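Local coordinates for DUF1611 domain-containing protein (Anabaena variabilis, PDB 2OBN) that is of unknown function but pairs a Rossmann-like domain with a P-loop domain, and so probably binds nucleotides or other phosphorylated compounds, at residues His261-Thr266 with Ile304-Ala309; Val158-Ala163 with Ser236-Gly241; Val38-Arg43 with Arg58-Val63. The protein carries 2 engineered substitutions. All blocks are in the same frame, centred on the assembly; numbering follows the deposited sequence.

In the fold
Along the chain the order is contact 3, then contact 2, then contact 1, in series. Contact 3 lies in the Rossmann-like half, where strands 37-41 and 62-63 form one edge of a parallel sheet. Contacts 1 and 2 belong to the P-loop domain and to a second parallel sheet, in which strands 153-159 and 256-262 are neighbours. Their centres are 13 Å apart, and they touch through two hydrogen bonds. The centre of contact 3 is 30 Å from that of contact 1 and 31 Å from that of contact 2. Contact 2 includes, and contact 1 flanks, the loop that binds a phosphate ion in the crystal, consistent with a P-loop site. Contact 3 joins an edge strand to its neighbour in the other domain.

Contact 1: residues His261-Thr266 with Ile304-Ala309; sequences HRAGQT and IALNTA
Arg262 and Asn307 each carry CG anti to the backbone N (chi1 176° and -180°), which lays the two side chains alongside each other on one face of a parallel sheet. The strands belong to a beta-alpha-beta unit of the P-loop domain: strand 256-262, helix 279-291, strand 301-307. The guanidinium and amide planes are turned 57° apart, and two waters join them. Both waters lie at the guanidinium edge, in its plane. One accepts from Arg262 NE and donates to Asn307 OD1 at 2.9 Å. The other accepts from Arg262 NH2 and also from Asn307 ND2, 3.0 Å away. Arg262 NH2 reaches Ala163 O and Asn307 ND2 reaches Ile164 O, so both side chains bond to backbone oxygens of the P-loop. Arg262 NH1 bonds to Gln265 OE1 from above the carbonyl plane. A leucine here would probably leave Ala163 O and the two bridging waters without their guanidinium mate. The backbones pair most closely through Asn307 N to His261 O, at 2.7 Å. His261 N to Ala305 O and Ala263 N to Asn307 O complete the pairing. On the other face, Leu306 CD1 sits at the edge of the His261 ring, 3.8 Å from its CD2. His261 ND1 is bonded to Thr160 OG1. Beyond the strand end, Asn307 OD1 closes an Asx turn by accepting from Ala309 N at 3.2 Å.

Contact 2: residues Val158-Ala163 with Ser236-Gly241; sequences VGTDMA and SLLHPG. With PO4 (phosphate ion), chain G.
Ser236 OG is held by two backbone groups. It donates to Gly159 O at 2.8 Å, reaching that oxygen from above the carbonyl plane. It accepts from Leu238 N at 3.0 Å, which makes an ST turn at the start of the type I turn 236-239. Ser236 OG stands anti to its own N (chi1 173°), and this carries it across to the end of strand 153-159. Leu238 follows with its CD1 branch, which lies 3.3 Å from Thr160 O and also packs on Thr160 CB. The His239 ring meets two side chains. Asp161 OD1 comes to its edge, 3.8 Å from His239 CD2. The selenium of Met162, a selenomethionine, approaches obliquely, with SE 3.5 Å from His239 CD2, its chain bent at chi3. Bonds at both nitrogens limit the turning of the ring. His239 ND1 accepts from Gly241 N in the ring plane, and NE2 bonds to Asn270 OD1. Asp161 OD1 accepts from Met162 N at 2.8 Å, met from above the carboxylate plane. Residues 160-163 begin the P-loop after strand 153-159. Ile164 N, Gly165 N, Met167 N and Lys166 NZ bind a phosphate ion, probably from the crystallisation liquor; Ala163 N adds a weak bond. Helix 279-291 flanks the contact, with Tyr286 OH bonded to Gly159 O and Leu237 N. Strand 256-262 pairs with strand 153-159, and Arg250 of the second subunit bonds to Leu237 O.

Contact 3: residues Val38-Arg43 with Arg58-Val63; sequences VAVIDR and RYVPIV. Engineered in segment 58-63: Tyr59 (natural residue Asp).
Val40 bonds to Pro61 and Val63 through both its backbone N and its O. Val63 N donates to Val40 O at 2.8 Å, and Val40 N donates to Pro61 O at 3.0 Å. A third bond, Asp42 N to Val63 O, continues the parallel pairing. All three run nearly along the axis of the accepting carbonyl. Strand 37-41, helix 50-54 and strand 62-63 form a beta-alpha-beta unit of the Rossmann-like domain. The sheet order is 3-2-1-4-5-6, so strand 62-63 lies at its edge within the chain.

CA-H groups fill in between the N-H bonds: Ile62 CA lies 3.2 Å from Val40 O.

The side chains then divide between two faces. Val40 and Ile62 share one. Val60, arriving just before the strand, packs there too. Its CG1 is anti to the backbone N (chi1 179°), a torsion that turns Val60 CG1 onto the backbone of strand 37-41. Val60 CG1 lies 3.5 Å from Ala39 CA and 3.7 Å from Val40 CG2, and the two valine side chains cross at about a right angle. Leu30 of helix 24-32 covers both. On the other face, Val63 CG2 stands between its own N and carbonyl carbon. From there Val63 CG2 meets Ile41 CG1 at 3.9 Å, and helix 66-69 packs over both residues.

Asp42 ends the pairing. In NAD-binding Rossmann folds an acid at the end of the second strand often holds the adenosine ribose. Here the carboxylate is tied to the protein: OD2 bonds to Thr18 OG1, while OD1 takes the N-H groups of Glu16 and Asn44. At the opposite end, Pro61 CG lies 3.5 Å from Val38 O, on strand 37-41.

Contact 1: residues His261-Thr266 with Ile304-Ala309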
ATOM      1  N   HIS B 261      11.938 -16.396   9.206  1.00 37.29           N
ATOM      2  CA  HIS B 261      11.306 -17.563   8.628  1.00 37.38           C
ATOM      3  C   HIS B 261      11.047 -18.638   9.671  1.00 37.72           C
ATOM      4  O   HIS B 261      11.869 -18.862  10.544  1.00 38.67           O
ATOM      5  CB  HIS B 261      12.186 -18.089   7.504  1.00 36.71           C
ATOM      6  CG  HIS B 261      11.763 -19.418   6.960  1.00 35.63           C
ATOM      7  ND1 HIS B 261      10.647 -19.588   6.166  1.00 35.75           N
ATOM      8  CD2 HIS B 261      12.343 -20.636   7.058  1.00 32.49           C
ATOM      9  CE1 HIS B 261      10.556 -20.857   5.810  1.00 35.98           C
ATOM     10  NE2 HIS B 261      11.568 -21.514   6.348  1.00 32.43           N
ATOM     11  N   ARG B 262       9.881 -19.280   9.590  1.00 39.24           N
ATOM     12  CA  ARG B 262       9.549 -20.382  10.494  1.00 39.31           C
ATOM     13  C   ARG B 262      10.094 -21.668   9.898  1.00 39.05           C
ATOM     14  O   ARG B 262       9.718 -22.048   8.793  1.00 38.11           O
ATOM     15  CB  ARG B 262       8.045 -20.503  10.747  1.00 38.99           C
ATOM     16  CG  ARG B 262       7.684 -21.717  11.608  1.00 39.35           C
ATOM     17  CD  ARG B 262       6.197 -21.828  11.879  1.00 42.53           C
ATOM     18  NE  ARG B 262       5.714 -20.744  12.739  1.00 46.78           N
ATOM     19  CZ  ARG B 262       4.888 -19.759  12.390  1.00 49.89           C
ATOM     20  NH1 ARG B 262       4.341 -19.667  11.177  1.00 54.31           N
ATOM     21  NH2 ARG B 262       4.568 -18.862  13.306  1.00 48.78           N
ATOM     22  N   ALA B 263      10.987 -22.322  10.642  1.00 40.12           N
ATOM     23  CA  ALA B 263      11.602 -23.560  10.213  1.00 39.58           C
ATOM     24  C   ALA B 263      10.545 -24.583   9.799  1.00 39.90           C
ATOM     25  O   ALA B 263       9.584 -24.837  10.535  1.00 38.99           O
ATOM     26  CB  ALA B 263      12.483 -24.130  11.338  1.00 39.85           C
ATOM     27  N   GLY B 264      10.716 -25.135   8.594  1.00 39.95           N
ATOM     28  CA  GLY B 264       9.836 -26.185   8.073  1.00 39.20           C
ATOM     29  C   GLY B 264       8.609 -25.714   7.316  1.00 39.81           C
ATOM     30  O   GLY B 264       7.950 -26.523   6.682  1.00 40.43           O
ATOM     31  N   GLN B 265       8.282 -24.425   7.364  1.00 38.79           N
ATOM     32  CA  GLN B 265       7.095 -23.956   6.658  1.00 38.37           C
ATOM     33  C   GLN B 265       7.365 -23.906   5.161  1.00 38.51           C
ATOM     34  O   GLN B 265       8.357 -23.319   4.730  1.00 38.12           O
ATOM     35  CB  GLN B 265       6.667 -22.588   7.164  1.00 38.55           C
ATOM     36  CG  GLN B 265       5.286 -22.210   6.700  1.00 37.17           C
ATOM     37  CD  GLN B 265       4.876 -20.862   7.188  1.00 38.95           C
ATOM     38  OE1 GLN B 265       5.381 -20.388   8.203  1.00 44.93           O
ATOM     39  NE2 GLN B 265       3.955 -20.216   6.473  1.00 36.43           N
ATOM     40  N   THR B 266       6.479 -24.528   4.382  1.00 38.69           N
ATOM     41  CA  THR B 266       6.631 -24.597   2.927  1.00 38.90           C
ATOM     42  C   THR B 266       5.554 -23.848   2.142  1.00 38.30           C
ATOM     43  O   THR B 266       5.693 -23.656   0.942  1.00 36.73           O
ATOM     44  CB  THR B 266       6.682 -26.075   2.457  1.00 39.15           C
ATOM     45  OG1 THR B 266       5.460 -26.748   2.799  1.00 41.18           O
ATOM     46  CG2 THR B 266       7.854 -26.798   3.116  1.00 36.92           C
ATOM     47  N   ILE B 304      19.573 -14.694   8.751  1.00 37.48           N
ATOM     48  CA  ILE B 304      18.256 -15.243   8.855  1.00 38.00           C
ATOM     49  C   ILE B 304      17.895 -15.471  10.311  1.00 38.21           C
ATOM     50  O   ILE B 304      18.664 -16.072  11.052  1.00 38.67           O
ATOM     51  CB  ILE B 304      18.180 -16.554   8.016  1.00 39.31           C
ATOM     52  CG1 ILE B 304      18.332 -16.196   6.528  1.00 41.94           C
ATOM     53  CG2 ILE B 304      16.847 -17.293   8.260  1.00 41.68           C
ATOM     54  CD1 ILE B 304      18.500 -17.342   5.617  1.00 47.77           C
ATOM     55  N   ALA B 305      16.734 -14.952  10.715  1.00 38.43           N
ATOM     56  CA  ALA B 305      16.170 -15.181  12.045  1.00 37.58           C
ATOM     57  C   ALA B 305      15.159 -16.343  11.922  1.00 39.00           C
ATOM     58  O   ALA B 305      14.027 -16.175  11.463  1.00 38.28           O
ATOM     59  CB  ALA B 305      15.520 -13.949  12.575  1.00 36.89           C
ATOM     60  N   LEU B 306      15.582 -17.522  12.352  1.00 38.63           N
ATOM     61  CA  LEU B 306      14.787 -18.726  12.218  1.00 39.40           C
ATOM     62  C   LEU B 306      13.871 -18.955  13.418  1.00 38.62           C
ATOM     63  O   LEU B 306      14.344 -19.089  14.545  1.00 37.39           O
ATOM     64  CB  LEU B 306      15.739 -19.916  12.032  1.00 38.67           C
ATOM     65  CG  LEU B 306      15.170 -21.212  11.475  1.00 41.91           C
ATOM     66  CD1 LEU B 306      14.640 -21.056  10.041  1.00 43.50           C
ATOM     67  CD2 LEU B 306      16.261 -22.285  11.522  1.00 41.46           C
ATOM     68  N   ASN B 307      12.559 -18.991  13.177  1.00 38.29           N
ATOM     69  CA  ASN B 307      11.598 -19.263  14.239  1.00 37.86           C
ATOM     70  C   ASN B 307      11.507 -20.785  14.357  1.00 38.26           C
ATOM     71  O   ASN B 307      10.975 -21.459  13.463  1.00 36.48           O
ATOM     72  CB  ASN B 307      10.252 -18.581  13.932  1.00 38.83           C
ATOM     73  CG  ASN B 307       9.183 -18.819  15.009  1.00 38.93           C
ATOM     74  OD1 ASN B 307       9.296 -19.716  15.827  1.00 40.11           O
ATOM     75  ND2 ASN B 307       8.122 -18.008  14.981  1.00 38.93           N
ATOM     76  N   THR B 308      12.065 -21.307  15.454  1.00 38.48           N
ATOM     77  CA  THR B 308      12.100 -22.737  15.747  1.00 37.43           C
ATOM     78  C   THR B 308      11.282 -23.115  16.980  1.00 38.51           C
ATOM     79  O   THR B 308      11.413 -24.223  17.474  1.00 37.61           O
ATOM     80  CB  THR B 308      13.547 -23.198  16.046  1.00 38.58           C
ATOM     81  OG1 THR B 308      13.996 -22.613  17.282  1.00 33.02           O
ATOM     82  CG2 THR B 308      14.515 -22.842  14.908  1.00 37.07           C
ATOM     83  N   ALA B 309      10.409 -22.226  17.451  1.00 39.74           N
ATOM     84  CA  ALA B 309       9.663 -22.451  18.706  1.00 39.96           C
ATOM     85  C   ALA B 309       8.935 -23.785  18.821  1.00 39.78           C
ATOM     86  O   ALA B 309       8.804 -24.345  19.919  1.00 40.73           O
ATOM     87  CB  ALA B 309       8.689 -21.295  18.953  1.00 41.62           C
TER
HETATM   88  O   HOH W   1       7.491 -21.923  15.166  1.00 29.56           O
HETATM   89  O   HOH W   2       5.569 -18.527  16.379  1.00 42.17           O

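Contact 2: residues Val158-Ala163 with Ser236-Gly241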
ATOM      1  N   VAL B 158      12.147  -8.529   7.479  1.00 38.31           N
ATOM      2  CA  VAL B 158      11.275  -8.924   6.373  1.00 37.99           C
ATOM      3  C   VAL B 158      10.950 -10.390   6.620  1.00 38.28           C
ATOM      4  O   VAL B 158      11.650 -11.034   7.402  1.00 40.84           O
ATOM      5  CB  VAL B 158      11.935  -8.643   4.981  1.00 38.46           C
ATOM      6  CG1 VAL B 158      12.145  -7.136   4.810  1.00 40.18           C
ATOM      7  CG2 VAL B 158      13.265  -9.355   4.809  1.00 35.10           C
ATOM      8  N   GLY B 159       9.895 -10.930   6.008  1.00 38.20           N
ATOM      9  CA  GLY B 159       9.549 -12.326   6.271  1.00 38.15           C
ATOM     10  C   GLY B 159       9.039 -13.180   5.130  1.00 38.50           C
ATOM     11  O   GLY B 159       8.595 -12.682   4.089  1.00 37.64           O
ATOM     12  N   THR B 160       9.096 -14.494   5.351  1.00 38.37           N
ATOM     13  CA  THR B 160       8.572 -15.480   4.377  1.00 38.18           C
ATOM     14  C   THR B 160       7.052 -15.635   4.511  1.00 38.78           C
ATOM     15  O   THR B 160       6.431 -16.289   3.682  1.00 40.59           O
ATOM     16  CB  THR B 160       9.240 -16.856   4.516  1.00 34.82           C
ATOM     17  OG1 THR B 160       9.088 -17.338   5.851  1.00 36.82           O
ATOM     18  CG2 THR B 160      10.670 -16.772   4.231  1.00 35.96           C
ATOM     19  N   ASP B 161       6.467 -15.033   5.555  1.00 39.04           N
ATOM     20  CA  ASP B 161       5.026 -15.056   5.794  1.00 40.00           C
ATOM     21  C   ASP B 161       4.765 -14.018   6.900  1.00 41.41           C
ATOM     22  O   ASP B 161       5.687 -13.349   7.382  1.00 39.25           O
ATOM     23  CB  ASP B 161       4.553 -16.473   6.210  1.00 39.37           C
ATOM     24  CG  ASP B 161       3.025 -16.684   6.109  1.00 40.36           C
ATOM     25  OD1 ASP B 161       2.278 -15.765   5.691  1.00 41.40           O
ATOM     26  OD2 ASP B 161       2.568 -17.796   6.473  1.00 37.85           O
HETATM   27  N   MSE B 162       3.500 -13.864   7.261  1.00 42.95           N
HETATM   28  CA  MSE B 162       3.074 -12.989   8.331  1.00 46.03           C
HETATM   29  C   MSE B 162       2.923 -13.773   9.622  1.00 43.49           C
HETATM   30  O   MSE B 162       2.740 -14.997   9.589  1.00 41.75           O
HETATM   31  CB  MSE B 162       1.742 -12.371   7.961  1.00 43.71           C
HETATM   32  CG  MSE B 162       1.922 -11.348   6.864  1.00 51.42           C
HETATM   33 SE   MSE B 162       0.327 -10.794   6.022  0.75 64.01          SE
HETATM   34  CE  MSE B 162      -0.728 -10.404   7.612  1.00 63.21           C
ATOM     35  N   ALA B 163       2.993 -13.050  10.746  1.00 41.52           N
ATOM     36  CA  ALA B 163       2.861 -13.626  12.079  1.00 40.63           C
ATOM     37  C   ALA B 163       3.888 -14.716  12.331  1.00 39.46           C
ATOM     38  O   ALA B 163       3.514 -15.799  12.735  1.00 39.82           O
ATOM     39  CB  ALA B 163       1.436 -14.160  12.309  1.00 39.57           C
ATOM     40  N   SER B 236       4.580  -9.792   3.782  1.00 41.02           N
ATOM     41  CA  SER B 236       5.529 -10.649   3.105  1.00 40.16           C
ATOM     42  C   SER B 236       5.326 -10.556   1.611  1.00 39.24           C
ATOM     43  O   SER B 236       4.186 -10.567   1.139  1.00 39.80           O
ATOM     44  CB  SER B 236       5.323 -12.113   3.495  1.00 40.22           C
ATOM     45  OG  SER B 236       6.164 -12.943   2.702  1.00 40.59           O
ATOM     46  N   LEU B 237       6.422 -10.536   0.859  1.00 37.55           N
ATOM     47  CA  LEU B 237       6.326 -10.535  -0.594  1.00 38.89           C
ATOM     48  C   LEU B 237       5.860 -11.893  -1.142  1.00 38.01           C
ATOM     49  O   LEU B 237       5.702 -12.033  -2.344  1.00 37.14           O
ATOM     50  CB  LEU B 237       7.674 -10.139  -1.221  1.00 39.91           C
ATOM     51  CG  LEU B 237       8.167  -8.712  -0.957  1.00 41.79           C
ATOM     52  CD1 LEU B 237       9.538  -8.536  -1.582  1.00 40.41           C
ATOM     53  CD2 LEU B 237       7.203  -7.677  -1.488  1.00 43.22           C
ATOM     54  N   LEU B 238       5.686 -12.884  -0.254  1.00 37.05           N
ATOM     55  CA  LEU B 238       5.243 -14.225  -0.606  1.00 38.30           C
ATOM     56  C   LEU B 238       3.755 -14.425  -0.318  1.00 38.54           C
ATOM     57  O   LEU B 238       3.161 -15.401  -0.763  1.00 37.11           O
ATOM     58  CB  LEU B 238       6.046 -15.275   0.175  1.00 37.31           C
ATOM     59  CG  LEU B 238       7.564 -15.172   0.118  1.00 35.65           C
ATOM     60  CD1 LEU B 238       8.195 -16.330   0.849  1.00 33.48           C
ATOM     61  CD2 LEU B 238       8.045 -15.121  -1.333  1.00 38.54           C
ATOM     62  N   HIS B 239       3.165 -13.486   0.424  1.00 39.09           N
ATOM     63  CA  HIS B 239       1.761 -13.532   0.756  1.00 37.58           C
ATOM     64  C   HIS B 239       0.991 -12.828  -0.364  1.00 36.58           C
ATOM     65  O   HIS B 239       1.297 -11.678  -0.674  1.00 35.27           O
ATOM     66  CB  HIS B 239       1.551 -12.845   2.093  1.00 38.39           C
ATOM     67  CG  HIS B 239       0.184 -13.023   2.657  1.00 38.14           C
ATOM     68  ND1 HIS B 239      -0.948 -12.606   1.994  1.00 37.78           N
ATOM     69  CD2 HIS B 239      -0.231 -13.516   3.847  1.00 36.75           C
ATOM     70  CE1 HIS B 239      -2.008 -12.861   2.742  1.00 39.38           C
ATOM     71  NE2 HIS B 239      -1.600 -13.417   3.869  1.00 36.98           N
ATOM     72  N   PRO B 240      -0.019 -13.513  -0.969  1.00 38.01           N
ATOM     73  CA  PRO B 240      -0.777 -12.955  -2.112  1.00 37.64           C
ATOM     74  C   PRO B 240      -1.634 -11.703  -1.856  1.00 37.53           C
ATOM     75  O   PRO B 240      -2.097 -11.075  -2.809  1.00 37.46           O
ATOM     76  CB  PRO B 240      -1.698 -14.117  -2.514  1.00 38.21           C
ATOM     77  CG  PRO B 240      -1.830 -14.926  -1.298  1.00 36.12           C
ATOM     78  CD  PRO B 240      -0.530 -14.849  -0.599  1.00 35.16           C
ATOM     79  N   GLY B 241      -1.877 -11.367  -0.599  1.00 38.35           N
ATOM     80  CA  GLY B 241      -2.694 -10.200  -0.261  1.00 39.65           C
ATOM     81  C   GLY B 241      -1.965  -9.073   0.444  1.00 39.69           C
ATOM     82  O   GLY B 241      -2.581  -8.041   0.735  1.00 42.45           O
TER
HETATM   83  P   PO4 G 349       5.090 -10.819  12.979  1.00 27.85           P
HETATM   84  O1  PO4 G 349       3.700 -10.491  12.468  1.00 27.84           O
HETATM   85  O2  PO4 G 349       5.788  -9.530  13.393  1.00 26.33           O
HETATM   86  O3  PO4 G 349       5.010 -11.676  14.202  1.00 19.68           O
HETATM   87  O4  PO4 G 349       5.917 -11.513  11.937  1.00 21.07           O

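Contact 3: residues Val38-Arg43 with Arg58-Val63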
ATOM      1  N   VAL B  38      -3.603  -5.999  34.848  1.00 38.40           N
ATOM      2  CA  VAL B  38      -4.270  -6.575  36.027  1.00 38.06           C
ATOM      3  C   VAL B  38      -5.281  -7.693  35.739  1.00 36.88           C
ATOM      4  O   VAL B  38      -5.751  -8.358  36.664  1.00 37.03           O
ATOM      5  CB  VAL B  38      -4.962  -5.472  36.890  1.00 37.74           C
ATOM      6  CG1 VAL B  38      -3.961  -4.427  37.288  1.00 38.45           C
ATOM      7  CG2 VAL B  38      -6.153  -4.812  36.170  1.00 38.51           C
ATOM      8  N   ALA B  39      -5.651  -7.873  34.479  1.00 36.09           N
ATOM      9  CA  ALA B  39      -6.554  -8.966  34.116  1.00 36.27           C
ATOM     10  C   ALA B  39      -6.520  -9.277  32.631  1.00 35.97           C
ATOM     11  O   ALA B  39      -6.274  -8.400  31.801  1.00 35.68           O
ATOM     12  CB  ALA B  39      -7.985  -8.656  34.551  1.00 36.39           C
ATOM     13  N   VAL B  40      -6.735 -10.556  32.339  1.00 36.70           N
ATOM     14  CA  VAL B  40      -6.885 -11.098  30.999  1.00 36.19           C
ATOM     15  C   VAL B  40      -8.318 -11.625  30.987  1.00 36.53           C
ATOM     16  O   VAL B  40      -8.704 -12.412  31.855  1.00 35.68           O
ATOM     17  CB  VAL B  40      -5.905 -12.243  30.724  1.00 37.18           C
ATOM     18  CG1 VAL B  40      -6.320 -13.030  29.471  1.00 37.10           C
ATOM     19  CG2 VAL B  40      -4.483 -11.711  30.578  1.00 37.62           C
ATOM     20  N   ILE B  41      -9.104 -11.177  30.013  1.00 37.05           N
ATOM     21  CA  ILE B  41     -10.508 -11.549  29.929  1.00 36.74           C
ATOM     22  C   ILE B  41     -10.700 -12.599  28.847  1.00 36.98           C
ATOM     23  O   ILE B  41     -10.584 -12.299  27.656  1.00 35.67           O
ATOM     24  CB  ILE B  41     -11.379 -10.304  29.656  1.00 36.89           C
ATOM     25  CG1 ILE B  41     -11.247  -9.312  30.817  1.00 39.76           C
ATOM     26  CG2 ILE B  41     -12.853 -10.686  29.479  1.00 37.46           C
ATOM     27  CD1 ILE B  41     -11.686  -7.899  30.465  1.00 41.77           C
ATOM     28  N   ASP B  42     -10.980 -13.829  29.272  1.00 38.06           N
ATOM     29  CA  ASP B  42     -11.236 -14.935  28.349  1.00 38.31           C
ATOM     30  C   ASP B  42     -12.092 -15.998  29.051  1.00 38.52           C
ATOM     31  O   ASP B  42     -11.615 -16.699  29.942  1.00 38.30           O
ATOM     32  CB  ASP B  42      -9.916 -15.531  27.844  1.00 38.55           C
ATOM     33  CG  ASP B  42     -10.114 -16.635  26.808  1.00 38.56           C
ATOM     34  OD1 ASP B  42     -11.257 -16.889  26.380  1.00 40.43           O
ATOM     35  OD2 ASP B  42      -9.105 -17.250  26.404  1.00 40.02           O
ATOM     36  N   ARG B  43     -13.356 -16.090  28.632  1.00 38.25           N
ATOM     37  CA  ARG B  43     -14.338 -17.039  29.178  1.00 39.24           C
ATOM     38  C   ARG B  43     -13.949 -18.519  29.038  1.00 38.59           C
ATOM     39  O   ARG B  43     -14.387 -19.346  29.821  1.00 36.81           O
ATOM     40  CB  ARG B  43     -15.720 -16.795  28.556  1.00 38.73           C
ATOM     41  CG  ARG B  43     -15.764 -16.868  27.041  1.00 40.30           C
ATOM     42  CD  ARG B  43     -17.172 -16.657  26.515  1.00 41.14           C
ATOM     43  NE  ARG B  43     -17.151 -16.625  25.053  1.00 45.58           N
ATOM     44  CZ  ARG B  43     -17.111 -15.532  24.285  1.00 44.84           C
ATOM     45  NH1 ARG B  43     -17.137 -14.295  24.796  1.00 44.96           N
ATOM     46  NH2 ARG B  43     -17.078 -15.689  22.968  1.00 43.67           N
ATOM     47  N   ARG B  58       4.731 -14.697  32.931  1.00 42.46           N
ATOM     48  CA  ARG B  58       4.075 -13.588  33.573  1.00 42.91           C
ATOM     49  C   ARG B  58       2.798 -14.083  34.200  1.00 41.75           C
ATOM     50  O   ARG B  58       2.135 -14.974  33.653  1.00 40.01           O
ATOM     51  CB  ARG B  58       3.741 -12.537  32.518  1.00 43.89           C
ATOM     52  CG  ARG B  58       3.065 -11.284  33.036  1.00 44.32           C
ATOM     53  CD  ARG B  58       2.833 -10.320  31.898  1.00 40.99           C
ATOM     54  NE  ARG B  58       2.677  -8.960  32.390  1.00 40.85           N
ATOM     55  CZ  ARG B  58       2.725  -7.869  31.629  1.00 37.27           C
ATOM     56  NH1 ARG B  58       2.928  -7.958  30.321  1.00 36.82           N
ATOM     57  NH2 ARG B  58       2.585  -6.683  32.182  1.00 33.15           N
ATOM     58  N   TYR B  59       2.468 -13.532  35.365  1.00 41.66           N
ATOM     59  CA  TYR B  59       1.211 -13.868  35.987  1.00 40.57           C
ATOM     60  C   TYR B  59       0.238 -12.712  35.818  1.00 40.06           C
ATOM     61  O   TYR B  59       0.581 -11.542  36.073  1.00 38.35           O
ATOM     62  CB  TYR B  59       1.335 -14.203  37.467  1.00 40.59           C
ATOM     63  CG  TYR B  59      -0.040 -14.377  38.075  1.00 42.00           C
ATOM     64  CD1 TYR B  59      -0.857 -15.424  37.668  1.00 43.42           C
ATOM     65  CD2 TYR B  59      -0.544 -13.473  39.007  1.00 40.07           C
ATOM     66  CE1 TYR B  59      -2.141 -15.576  38.178  1.00 42.77           C
ATOM     67  CE2 TYR B  59      -1.820 -13.627  39.530  1.00 38.73           C
ATOM     68  CZ  TYR B  59      -2.615 -14.679  39.098  1.00 42.39           C
ATOM     69  OH  TYR B  59      -3.887 -14.871  39.588  1.00 43.16           O
ATOM     70  N   VAL B  60      -0.948 -13.058  35.319  1.00 39.55           N
ATOM     71  CA  VAL B  60      -2.084 -12.154  35.231  1.00 39.77           C
ATOM     72  C   VAL B  60      -3.302 -13.060  35.447  1.00 38.84           C
ATOM     73  O   VAL B  60      -3.407 -14.106  34.788  1.00 37.84           O
ATOM     74  CB  VAL B  60      -2.235 -11.437  33.870  1.00 40.90           C
ATOM     75  CG1 VAL B  60      -3.478 -10.543  33.894  1.00 40.90           C
ATOM     76  CG2 VAL B  60      -0.992 -10.618  33.510  1.00 41.37           C
ATOM     77  N   PRO B  61      -4.196 -12.701  36.390  1.00 38.05           N
ATOM     78  CA  PRO B  61      -5.382 -13.546  36.524  1.00 37.71           C
ATOM     79  C   PRO B  61      -6.223 -13.536  35.260  1.00 37.37           C
ATOM     80  O   PRO B  61      -6.336 -12.491  34.603  1.00 36.69           O
ATOM     81  CB  PRO B  61      -6.165 -12.907  37.687  1.00 37.16           C
ATOM     82  CG  PRO B  61      -5.579 -11.584  37.907  1.00 39.06           C
ATOM     83  CD  PRO B  61      -4.180 -11.602  37.374  1.00 38.26           C
ATOM     84  N   ILE B  62      -6.758 -14.700  34.898  1.00 37.29           N
ATOM     85  CA  ILE B  62      -7.653 -14.813  33.756  1.00 36.71           C
ATOM     86  C   ILE B  62      -9.067 -14.868  34.336  1.00 36.34           C
ATOM     87  O   ILE B  62      -9.352 -15.694  35.202  1.00 35.82           O
ATOM     88  CB  ILE B  62      -7.383 -16.056  32.901  1.00 37.33           C
ATOM     89  CG1 ILE B  62      -5.913 -16.101  32.466  1.00 38.23           C
ATOM     90  CG2 ILE B  62      -8.312 -16.060  31.675  1.00 37.62           C
ATOM     91  CD1 ILE B  62      -5.537 -17.354  31.695  1.00 39.41           C
ATOM     92  N   VAL B  63      -9.936 -13.978  33.867  1.00 36.64           N
ATOM     93  CA  VAL B  63     -11.311 -13.886  34.357  1.00 37.08           C
ATOM     94  C   VAL B  63     -12.317 -14.078  33.224  1.00 37.65           C
ATOM     95  O   VAL B  63     -11.998 -13.880  32.052  1.00 38.88           O
ATOM     96  CB  VAL B  63     -11.553 -12.555  35.094  1.00 37.94           C
ATOM     97  CG1 VAL B  63     -10.671 -12.477  36.351  1.00 36.82           C
ATOM     98  CG2 VAL B  63     -11.293 -11.361  34.184  1.00 36.54           C
TER